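Local structure of DPSA (4CY9) at residues Y7-I21 with V71-Q83. The protein belongs to the Dps family of ferritin-like proteins and probably oxidises and stores iron within a twelve-subunit shell and binds DNA. Residues are numbered along the deposited sequence; the frame is centred on the assembly and turned at random.
Sequences YTVPGIEREAAGRLI and VAERIAALGGVAQ
Gly79 lays its CA over one face of the Tyr7 ring, a CH-pi contact with CA 4.0 Å from the ring centroid and shifted toward the rim. Val9 CG2 similarly rests above one face of the Arg74 guanidinium, 4.4 Å from NH1, also near the rim. The tyrosine swings CG between its own N and carbonyl carbon (chi1 70°), which brings the ring face against Gly79 CA in the Schellman turn that ends helix 50-77. Gly79 has positive phi there, and a side chain on it would run into Tyr7 O. The phenol OH reaches a water, 2.9 Å from OH, that donates to Gly80 O. Beside the ring, Thr8 OG1 hydrogen-bonds Leu78 O at 2.7 Å, coming in 32° out of the carbonyl plane with a bent C=O...O angle of 114°. Leu78 then divides its branches: CD1 meets Leu20 CD2 at about a right angle, whereas CD2 packs on Ile12 CD1, 3.6 Å away, and on Val9 CG2. The side chains of Ile21 and Leu78 run past each other in opposite directions, CG1 on CB, and Ile21 sends CD1 over Leu78 O and Gly80 N. With an alanine at Tyr7, Gly79 CA would probably lose the ring face it packs on and the water one of its partners. The N-terminal segment thus wraps the Schellman-capped C-terminal end of helix 50-77 in the ferritin-like four-helix bundle, while helix 14-44 begins alongside. A second subunit adjoins the same place: its Arg156 bonds Thr8 O, and its Glu149, with Asp134 of this chain, pairs with Arg74. The chemistry implies a helix terminus whose Leu78 carbonyl is satisfied by a threonine hydroxyl, and a buried arginine whose charge is probably balanced by carboxylates from two chains.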
# COMPACT_ATOMS: atom_id res chain seq x y z
N TYR A 7 -14.93 -30.28 -26.46
CA TYR A 7 -15.09 -28.95 -26.94
C TYR A 7 -13.67 -28.39 -26.86
O TYR A 7 -12.88 -28.97 -26.16
CB TYR A 7 -16.04 -28.10 -25.93
CG TYR A 7 -15.33 -27.83 -24.60
CD1 TYR A 7 -15.41 -28.76 -23.54
CD2 TYR A 7 -14.57 -26.61 -24.36
CE1 TYR A 7 -14.77 -28.55 -22.35
CE2 TYR A 7 -13.84 -26.44 -23.15
CZ TYR A 7 -14.00 -27.39 -22.14
OH TYR A 7 -13.30 -27.23 -20.95
N THR A 8 -13.39 -27.27 -27.51
CA THR A 8 -12.08 -26.59 -27.32
C THR A 8 -12.30 -25.11 -27.59
O THR A 8 -13.46 -24.69 -27.86
CB THR A 8 -11.00 -27.31 -28.17
OG1 THR A 8 -9.73 -26.78 -27.78
CG2 THR A 8 -11.21 -26.99 -29.72
N VAL A 9 -11.24 -24.37 -27.60
CA VAL A 9 -11.29 -22.97 -27.79
C VAL A 9 -11.85 -22.69 -29.23
O VAL A 9 -11.54 -23.52 -30.14
CB VAL A 9 -9.83 -22.63 -27.70
CG1 VAL A 9 -9.66 -21.22 -28.22
CG2 VAL A 9 -9.36 -22.73 -26.22
N PRO A 10 -12.67 -21.66 -29.40
CA PRO A 10 -13.22 -21.41 -30.78
C PRO A 10 -12.06 -21.28 -31.80
O PRO A 10 -11.03 -20.61 -31.56
CB PRO A 10 -13.92 -20.06 -30.61
CG PRO A 10 -14.55 -20.18 -29.21
CD PRO A 10 -13.27 -20.71 -28.44
N GLY A 11 -12.30 -21.91 -32.96
CA GLY A 11 -11.31 -21.66 -34.05
C GLY A 11 -10.29 -22.76 -34.13
O GLY A 11 -9.42 -22.71 -35.08
N ILE A 12 -10.22 -23.69 -33.16
CA ILE A 12 -9.22 -24.77 -33.10
C ILE A 12 -9.99 -26.06 -33.32
O ILE A 12 -11.04 -26.24 -32.72
CB ILE A 12 -8.54 -24.86 -31.69
CG1 ILE A 12 -7.74 -23.58 -31.39
CG2 ILE A 12 -7.62 -26.11 -31.61
CD1 ILE A 12 -6.93 -23.65 -30.11
N GLU A 13 -9.50 -26.98 -34.14
CA GLU A 13 -10.15 -28.31 -34.32
C GLU A 13 -9.85 -29.18 -33.12
O GLU A 13 -8.74 -29.09 -32.53
CB GLU A 13 -9.63 -29.06 -35.60
CG GLU A 13 -10.06 -28.30 -36.86
CD GLU A 13 -11.62 -28.12 -37.03
OE1 GLU A 13 -12.42 -29.05 -36.69
OE2 GLU A 13 -12.09 -27.03 -37.46
N ARG A 14 -10.82 -30.00 -32.73
CA ARG A 14 -10.64 -30.83 -31.50
C ARG A 14 -9.46 -31.77 -31.55
O ARG A 14 -8.71 -31.93 -30.59
CB ARG A 14 -11.95 -31.56 -31.15
CG ARG A 14 -12.94 -30.46 -30.71
CD ARG A 14 -14.33 -30.99 -30.26
NE ARG A 14 -14.85 -31.87 -31.30
CZ ARG A 14 -14.90 -33.23 -31.27
NH1 ARG A 14 -14.48 -33.97 -30.25
NH2 ARG A 14 -15.40 -33.90 -32.33
N GLU A 15 -9.26 -32.44 -32.70
CA GLU A 15 -8.11 -33.38 -32.74
C GLU A 15 -6.75 -32.64 -32.56
O GLU A 15 -5.88 -33.14 -31.76
CB GLU A 15 -8.06 -34.13 -34.19
CG GLU A 15 -6.96 -35.20 -34.25
CD GLU A 15 -5.47 -34.76 -34.56
OE1 GLU A 15 -5.33 -33.59 -35.18
OE2 GLU A 15 -4.49 -35.66 -34.19
N ALA A 16 -6.62 -31.47 -33.15
CA ALA A 16 -5.36 -30.65 -33.03
C ALA A 16 -5.28 -30.20 -31.53
O ALA A 16 -4.17 -30.26 -30.88
CB ALA A 16 -5.34 -29.41 -33.92
N ALA A 17 -6.44 -29.76 -30.97
CA ALA A 17 -6.38 -29.37 -29.50
C ALA A 17 -5.94 -30.58 -28.66
O ALA A 17 -5.18 -30.37 -27.67
CB ALA A 17 -7.79 -28.92 -29.04
N GLY A 18 -6.36 -31.84 -28.93
CA GLY A 18 -5.91 -32.96 -28.12
C GLY A 18 -4.38 -33.08 -28.17
O GLY A 18 -3.76 -33.44 -27.17
N ARG A 19 -3.78 -32.90 -29.37
CA ARG A 19 -2.33 -33.06 -29.35
C ARG A 19 -1.69 -31.84 -28.60
O ARG A 19 -0.73 -32.10 -27.89
CB ARG A 19 -1.73 -33.14 -30.75
CG ARG A 19 -2.14 -34.45 -31.43
CD ARG A 19 -1.65 -34.39 -32.91
NE ARG A 19 -2.42 -33.56 -33.84
CZ ARG A 19 -2.05 -32.39 -34.44
NH1 ARG A 19 -0.87 -31.72 -34.17
NH2 ARG A 19 -2.92 -31.83 -35.31
N LEU A 20 -2.27 -30.69 -28.68
CA LEU A 20 -1.70 -29.49 -27.86
C LEU A 20 -1.89 -29.79 -26.36
O LEU A 20 -0.97 -29.47 -25.59
CB LEU A 20 -2.45 -28.20 -28.34
CG LEU A 20 -1.82 -26.95 -27.66
CD1 LEU A 20 -0.27 -26.84 -27.86
CD2 LEU A 20 -2.50 -25.75 -28.32
N ILE A 21 -3.05 -30.34 -25.97
CA ILE A 21 -3.25 -30.73 -24.55
C ILE A 21 -2.12 -31.68 -24.12
O ILE A 21 -1.58 -31.61 -23.03
CB ILE A 21 -4.66 -31.35 -24.37
CG1 ILE A 21 -5.73 -30.24 -24.48
CG2 ILE A 21 -4.72 -32.15 -22.99
CD1 ILE A 21 -7.12 -30.83 -24.79
N VAL A 71 -0.29 -22.60 -17.51
CA VAL A 71 -0.39 -23.80 -18.46
C VAL A 71 -1.56 -24.66 -18.11
O VAL A 71 -2.31 -25.13 -19.00
CB VAL A 71 0.95 -24.60 -18.40
CG1 VAL A 71 0.81 -25.97 -19.12
CG2 VAL A 71 2.11 -23.75 -19.03
N ALA A 72 -1.78 -24.93 -16.80
CA ALA A 72 -2.93 -25.78 -16.42
C ALA A 72 -4.27 -25.20 -16.89
O ALA A 72 -5.12 -25.96 -17.36
CB ALA A 72 -2.96 -25.93 -14.84
N GLU A 73 -4.48 -23.89 -16.68
CA GLU A 73 -5.77 -23.32 -17.04
C GLU A 73 -5.89 -23.26 -18.60
O GLU A 73 -7.00 -23.29 -19.10
CB GLU A 73 -5.92 -21.90 -16.45
CG GLU A 73 -6.11 -22.22 -14.91
CD GLU A 73 -6.59 -20.95 -14.12
OE1 GLU A 73 -6.33 -19.84 -14.66
OE2 GLU A 73 -6.92 -21.12 -12.96
N ARG A 74 -4.74 -23.25 -19.28
CA ARG A 74 -4.85 -23.24 -20.77
C ARG A 74 -5.23 -24.66 -21.23
O ARG A 74 -6.08 -24.84 -22.14
CB ARG A 74 -3.46 -22.88 -21.38
CG ARG A 74 -3.58 -22.80 -22.94
CD ARG A 74 -4.58 -21.63 -23.27
NE ARG A 74 -4.64 -21.46 -24.77
CZ ARG A 74 -5.55 -20.64 -25.33
NH1 ARG A 74 -6.42 -19.98 -24.54
NH2 ARG A 74 -5.59 -20.57 -26.67
N ILE A 75 -4.69 -25.67 -20.56
CA ILE A 75 -5.18 -27.07 -20.82
C ILE A 75 -6.68 -27.16 -20.62
O ILE A 75 -7.43 -27.73 -21.44
CB ILE A 75 -4.51 -28.05 -19.85
CG1 ILE A 75 -3.00 -28.28 -20.32
CG2 ILE A 75 -5.24 -29.42 -19.93
CD1 ILE A 75 -2.10 -28.99 -19.24
N ALA A 76 -7.17 -26.57 -19.50
CA ALA A 76 -8.60 -26.69 -19.22
C ALA A 76 -9.43 -25.92 -20.26
O ALA A 76 -10.46 -26.46 -20.78
CB ALA A 76 -8.86 -26.10 -17.77
N ALA A 77 -8.96 -24.73 -20.70
CA ALA A 77 -9.70 -23.95 -21.73
C ALA A 77 -9.70 -24.74 -23.06
O ALA A 77 -10.68 -24.68 -23.79
CB ALA A 77 -9.01 -22.59 -21.90
N LEU A 78 -8.60 -25.47 -23.30
CA LEU A 78 -8.55 -26.30 -24.57
C LEU A 78 -9.39 -27.54 -24.43
O LEU A 78 -9.55 -28.25 -25.50
CB LEU A 78 -7.06 -26.74 -24.86
CG LEU A 78 -6.26 -25.53 -25.33
CD1 LEU A 78 -4.75 -25.84 -25.23
CD2 LEU A 78 -6.57 -25.13 -26.81
N GLY A 79 -10.01 -27.84 -23.31
CA GLY A 79 -10.94 -28.96 -23.11
C GLY A 79 -10.37 -30.15 -22.45
O GLY A 79 -11.06 -31.18 -22.31
N GLY A 80 -9.16 -30.05 -21.86
CA GLY A 80 -8.44 -31.19 -21.26
C GLY A 80 -8.39 -31.15 -19.70
O GLY A 80 -8.96 -30.19 -19.06
N VAL A 81 -7.72 -32.17 -19.15
CA VAL A 81 -7.63 -32.30 -17.70
C VAL A 81 -6.17 -31.93 -17.34
O VAL A 81 -5.25 -32.54 -17.82
CB VAL A 81 -7.99 -33.74 -17.27
CG1 VAL A 81 -7.68 -33.86 -15.76
CG2 VAL A 81 -9.46 -34.03 -17.65
N ALA A 82 -5.97 -30.91 -16.52
CA ALA A 82 -4.59 -30.59 -16.09
C ALA A 82 -4.24 -31.48 -14.93
O ALA A 82 -4.49 -31.04 -13.76
CB ALA A 82 -4.64 -29.13 -15.61
N GLN A 83 -3.38 -32.46 -15.15
CA GLN A 83 -3.11 -33.46 -14.09
C GLN A 83 -2.00 -32.91 -13.17
O GLN A 83 -0.87 -32.63 -13.62
CB GLN A 83 -2.56 -34.72 -14.81
CG GLN A 83 -2.50 -35.83 -13.73
CD GLN A 83 -3.84 -36.19 -13.12
OE1 GLN A 83 -4.90 -36.19 -13.79
NE2 GLN A 83 -3.82 -36.46 -11.78
O HOH W 1 -11.59 -28.95 -19.43